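Local coordinates for viral protein F93 (Sulfolobus turreted icosahedral virus, PDB 2CO5) that probably binds DNA through its winged-helix fold and may act as a transcriptional regulator during viral infection of its archaeal host, at residues B[15-20]-B[32-37]. Numbering follows the deposited sequence.
Sequences LKVLVI and SEILKR
Val17 splits its two methyls between Glu33 and Ile34 where helices 9-20 and 30-38 of this winged-helix domain cross, their local axes 91° apart and 10.2 Å from each other at closest. A crossing near a right angle brings few side chains together, and here Val17, touching two partners, is at the centre of the buried part, with Ile34 beside it. With CG1 anti to the backbone N (chi1 162°), Val17 lays that methyl on the aliphatic root of Glu33, CG1 to CB being 3.7 Å. The other methyl, CG2, meets CG1 of Ile34 at 3.9 Å, the two side chains running nearly perpendicular. Leu25, Leu30 and Phe38 also pack on Val17.

Toward the surface the contact turns polar. The Ile20 methyl CG2 lies 3.0 Å from Arg37 NH1, implausibly close, so the local placement is doubtful. Glu33 bends at chi2 (-69°), and its OE1 accepts a hydrogen bond from Asn21 ND2, which also donates to the carbonyl O of Val17; one amide thus ties both helices together. The same OE1 forms a long salt bridge with Arg37, probably held by charge alone, since no N-H points at the oxygen, which sits over the guanidinium centre, 3.8 Å above its plane.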
loop_
_atom_site.group_PDB
_atom_site.type_symbol
_atom_site.label_atom_id
_atom_site.label_comp_id
_atom_site.label_asym_id
_atom_site.label_seq_id
_atom_site.Cartn_x
_atom_site.Cartn_y
_atom_site.Cartn_z
ATOM N N LEU B 15 9.920 -4.950 5.731
ATOM C CA LEU B 15 11.217 -4.612 5.119
ATOM C C LEU B 15 11.880 -3.397 5.773
ATOM O O LEU B 15 13.102 -3.346 5.907
ATOM C CB LEU B 15 11.053 -4.364 3.610
ATOM C CG LEU B 15 11.266 -5.558 2.669
ATOM C CD1 LEU B 15 10.872 -6.859 3.323
ATOM C CD2 LEU B 15 10.534 -5.365 1.340
ATOM N N LYS B 16 11.070 -2.417 6.165
ATOM C CA LYS B 16 11.587 -1.199 6.781
ATOM C C LYS B 16 12.184 -1.495 8.156
ATOM O O LYS B 16 13.209 -0.916 8.525
ATOM C CB LYS B 16 10.484 -0.137 6.877
ATOM C CG LYS B 16 10.900 1.213 7.501
ATOM C CD LYS B 16 11.984 1.904 6.718
ATOM C CE LYS B 16 12.307 3.280 7.303
ATOM N NZ LYS B 16 13.576 3.825 6.745
ATOM N N VAL B 17 11.539 -2.390 8.905
ATOM C CA VAL B 17 12.017 -2.789 10.235
ATOM C C VAL B 17 13.348 -3.551 10.142
ATOM O O VAL B 17 14.221 -3.390 10.997
ATOM C CB VAL B 17 10.945 -3.606 11.006
ATOM C CG1 VAL B 17 11.559 -4.383 12.177
ATOM C CG2 VAL B 17 9.850 -2.682 11.507
ATOM N N LEU B 18 13.502 -4.359 9.096
ATOM C CA LEU B 18 14.789 -5.001 8.795
ATOM C C LEU B 18 15.892 -3.982 8.484
ATOM O O LEU B 18 16.956 -4.022 9.093
ATOM C CB LEU B 18 14.642 -5.995 7.637
ATOM C CG LEU B 18 14.392 -7.444 8.063
ATOM C CD1 LEU B 18 15.689 -8.056 8.566
ATOM C CD2 LEU B 18 13.297 -7.528 9.121
ATOM N N VAL B 19 15.627 -3.074 7.549
ATOM C CA VAL B 19 16.578 -2.007 7.191
ATOM C C VAL B 19 16.946 -1.140 8.402
ATOM O O VAL B 19 18.113 -0.806 8.605
ATOM C CB VAL B 19 16.010 -1.104 6.071
ATOM C CG1 VAL B 19 16.858 0.156 5.891
ATOM C CG2 VAL B 19 15.913 -1.878 4.773
ATOM N N ILE B 20 15.937 -0.782 9.191
ATOM C CA ILE B 20 16.119 -0.063 10.458
ATOM C C ILE B 20 17.104 -0.766 11.401
ATOM O O ILE B 20 17.895 -0.114 12.078
ATOM C CB ILE B 20 14.757 0.108 11.189
ATOM C CG1 ILE B 20 14.036 1.367 10.702
ATOM C CG2 ILE B 20 14.943 0.184 12.684
ATOM C CD1 ILE B 20 12.598 1.503 11.227
ATOM N N SER B 32 7.078 -7.259 17.888
ATOM C CA SER B 32 7.288 -6.191 18.866
ATOM C C SER B 32 7.872 -4.935 18.231
ATOM O O SER B 32 7.425 -3.831 18.517
ATOM C CB SER B 32 8.233 -6.666 19.970
ATOM O OG SER B 32 7.662 -7.740 20.684
ATOM N N GLU B 33 8.886 -5.117 17.387
ATOM C CA GLU B 33 9.541 -4.010 16.692
ATOM C C GLU B 33 8.547 -3.199 15.876
ATOM O O GLU B 33 8.536 -1.975 15.936
ATOM C CB GLU B 33 10.637 -4.539 15.760
ATOM C CG GLU B 33 11.951 -4.827 16.440
ATOM C CD GLU B 33 12.645 -3.560 16.909
ATOM O OE1 GLU B 33 12.972 -2.702 16.058
ATOM O OE2 GLU B 33 12.863 -3.433 18.130
ATOM N N ILE B 34 7.725 -3.896 15.102
ATOM C CA ILE B 34 6.677 -3.267 14.305
ATOM C C ILE B 34 5.710 -2.485 15.188
ATOM O O ILE B 34 5.346 -1.350 14.867
ATOM C CB ILE B 34 5.891 -4.318 13.500
ATOM C CG1 ILE B 34 6.754 -4.878 12.370
ATOM C CG2 ILE B 34 4.615 -3.720 12.926
ATOM C CD1 ILE B 34 6.161 -6.126 11.725
ATOM N N LEU B 35 5.291 -3.095 16.296
ATOM C CA LEU B 35 4.381 -2.429 17.222
ATOM C C LEU B 35 4.992 -1.156 17.813
ATOM O O LEU B 35 4.332 -0.114 17.870
ATOM C CB LEU B 35 3.951 -3.367 18.357
ATOM C CG LEU B 35 2.948 -2.774 19.357
ATOM C CD1 LEU B 35 1.686 -2.252 18.643
ATOM C CD2 LEU B 35 2.596 -3.797 20.419
ATOM N N LYS B 36 6.243 -1.234 18.253
ATOM C CA LYS B 36 6.854 -0.095 18.920
ATOM C C LYS B 36 7.287 0.996 17.940
ATOM O O LYS B 36 7.190 2.177 18.256
ATOM C CB LYS B 36 7.990 -0.521 19.863
ATOM C CG LYS B 36 9.329 -0.875 19.246
ATOM C CD LYS B 36 10.450 -0.469 20.209
ATOM C CE LYS B 36 11.787 -1.067 19.821
ATOM N NZ LYS B 36 12.918 -0.407 20.522
ATOM N N ARG B 37 7.739 0.606 16.752
ATOM C CA ARG B 37 8.159 1.584 15.739
ATOM C C ARG B 37 6.983 2.186 14.957
ATOM O O ARG B 37 7.023 3.363 14.610
ATOM C CB ARG B 37 9.176 0.967 14.765
ATOM C CG ARG B 37 10.489 0.500 15.417
ATOM C CD ARG B 37 11.306 1.649 15.972
ATOM N NE ARG B 37 12.344 1.182 16.893
ATOM C CZ ARG B 37 13.634 1.028 16.597
ATOM N NH1 ARG B 37 14.105 1.307 15.383
ATOM N NH2 ARG B 37 14.470 0.591 17.532
#